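Local coordinates for lectin (Trichosanthes anguina, PDB 4HR6), which probably binds carbohydrate as part of a nontoxic three-chain seed lectin homologous to type II ribosome-inactivating proteins, at residues B[86-89]-B[90-94]. Sequence-based numbering, arbitrary orientation.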
loop_
_atom_site.group_PDB
_atom_site.type_symbol
_atom_site.label_atom_id
_atom_site.label_comp_id
_atom_site.label_asym_id
_atom_site.label_seq_id
_atom_site.Cartn_x
_atom_site.Cartn_y
_atom_site.Cartn_z
ATOM N N ASP B 86 -19.891 -18.055 4.242
ATOM C CA ASP B 86 -20.922 -18.935 3.718
ATOM C C ASP B 86 -21.029 -18.851 2.205
ATOM O O ASP B 86 -21.253 -19.850 1.560
ATOM C CB ASP B 86 -22.286 -18.669 4.390
ATOM C CG ASP B 86 -22.275 -18.990 5.879
ATOM O OD1 ASP B 86 -21.890 -20.110 6.264
ATOM O OD2 ASP B 86 -22.654 -18.109 6.676
ATOM N N PRO B 87 -20.879 -17.653 1.623
ATOM C CA PRO B 87 -20.786 -17.650 0.156
ATOM C C PRO B 87 -19.637 -18.506 -0.388
ATOM O O PRO B 87 -19.788 -19.151 -1.418
ATOM C CB PRO B 87 -20.567 -16.182 -0.162
ATOM C CG PRO B 87 -21.306 -15.470 0.962
ATOM C CD PRO B 87 -20.983 -16.292 2.167
ATOM N N LEU B 88 -18.505 -18.516 0.303
ATOM C CA LEU B 88 -17.359 -19.325 -0.110
ATOM C C LEU B 88 -17.673 -20.808 -0.007
ATOM O O LEU B 88 -17.363 -21.561 -0.907
ATOM C CB LEU B 88 -16.135 -18.978 0.726
ATOM C CG LEU B 88 -14.824 -19.705 0.371
ATOM C CD1 LEU B 88 -14.441 -19.567 -1.104
ATOM C CD2 LEU B 88 -13.708 -19.180 1.259
ATOM N N ASP B 89 -18.295 -21.211 1.100
ATOM C CA ASP B 89 -18.684 -22.603 1.340
ATOM C C ASP B 89 -19.620 -23.071 0.225
ATOM O O ASP B 89 -19.434 -24.135 -0.348
ATOM C CB ASP B 89 -19.364 -22.724 2.708
ATOM C CG ASP B 89 -19.402 -24.155 3.225
ATOM O OD1 ASP B 89 -18.342 -24.722 3.498
ATOM O OD2 ASP B 89 -20.498 -24.714 3.346
ATOM N N PHE B 90 -20.608 -22.233 -0.085
ATOM C CA PHE B 90 -21.554 -22.468 -1.143
ATOM C C PHE B 90 -20.789 -22.628 -2.487
ATOM O O PHE B 90 -21.072 -23.525 -3.271
ATOM C CB PHE B 90 -22.525 -21.272 -1.195
ATOM C CG PHE B 90 -23.644 -21.393 -2.204
ATOM C CD1 PHE B 90 -24.005 -20.315 -2.971
ATOM C CD2 PHE B 90 -24.350 -22.567 -2.365
ATOM C CE1 PHE B 90 -25.044 -20.400 -3.883
ATOM C CE2 PHE B 90 -25.383 -22.671 -3.281
ATOM C CZ PHE B 90 -25.732 -21.589 -4.037
ATOM N N ALA B 91 -19.853 -21.719 -2.738
ATOM C CA ALA B 91 -19.065 -21.708 -3.967
ATOM C C ALA B 91 -18.246 -22.992 -4.145
ATOM O O ALA B 91 -18.232 -23.577 -5.215
ATOM C CB ALA B 91 -18.160 -20.498 -3.994
ATOM N N ILE B 92 -17.601 -23.438 -3.081
ATOM C CA ILE B 92 -16.828 -24.655 -3.137
ATOM C C ILE B 92 -17.739 -25.834 -3.552
ATOM O O ILE B 92 -17.431 -26.585 -4.511
ATOM C CB ILE B 92 -16.121 -24.910 -1.784
ATOM C CG1 ILE B 92 -15.028 -23.871 -1.568
ATOM C CG2 ILE B 92 -15.489 -26.296 -1.746
ATOM C CD1 ILE B 92 -14.432 -23.882 -0.168
ATOM N N SER B 93 -18.885 -25.952 -2.882
ATOM C CA SER B 93 -19.854 -27.006 -3.200
ATOM C C SER B 93 -20.299 -27.009 -4.636
ATOM O O SER B 93 -20.402 -28.077 -5.237
ATOM C CB SER B 93 -21.088 -26.913 -2.291
ATOM O OG SER B 93 -20.700 -27.199 -0.955
ATOM N N ASN B 94 -20.588 -25.824 -5.177
ATOM C CA ASN B 94 -21.040 -25.717 -6.542
ATOM C C ASN B 94 -19.980 -26.176 -7.549
ATOM O O ASN B 94 -20.315 -26.779 -8.575
ATOM C CB ASN B 94 -21.423 -24.281 -6.881
ATOM C CG ASN B 94 -22.598 -23.776 -6.078
ATOM O OD1 ASN B 94 -23.526 -24.516 -5.757
ATOM N ND2 ASN B 94 -22.555 -22.498 -5.735
#
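The carbonyl oxygen of Leu-88 accepts a hydrogen bond from Ile-92 N at 2.9 Å. Three further bonds repeat the i to i+4 step: Ala-91 N to Pro-87 O, Phe-90 N to Asp-86 O (N-H...O 168°) and Ser-93 N to Asp-89 O, the last stretched to 3.2 Å yet almost straight at 172°. This succession identifies regular alpha-helix, part of helix 85-96. On its buried side the branch carbon Leu-88 CG lies 4.2 Å from Ile-92 CD1. CG1 of Ile-92, beside its own backbone N (chi1 -69°), carries CD1 back over the preceding turn, with CG1 3.4 Å from Leu-88 O. Leu-88 and Ala-91 also pack on Ile-110 of helix 103-119, while Leu-88 and Ile-92 meet Leu-5 of another chain. One turn after Phe-90, Asn-94 places ND2 3.5 Å above the centre of the aromatic ring, hydrogen-bonded to Ser-106. Asp-89 OD1 accepts from Asn-11 N, and Ser-93 OG bonds Glu-14. The backbone bonds thus pair the carbonyls of Asp-86 to Asp-89 with the N-H groups of Phe-90 to Ser-93, leaving apolar branches to join helix 103-119 and the neighbouring chain, and polar side chains to tie the helix to the segment around Asn-11 and Glu-14.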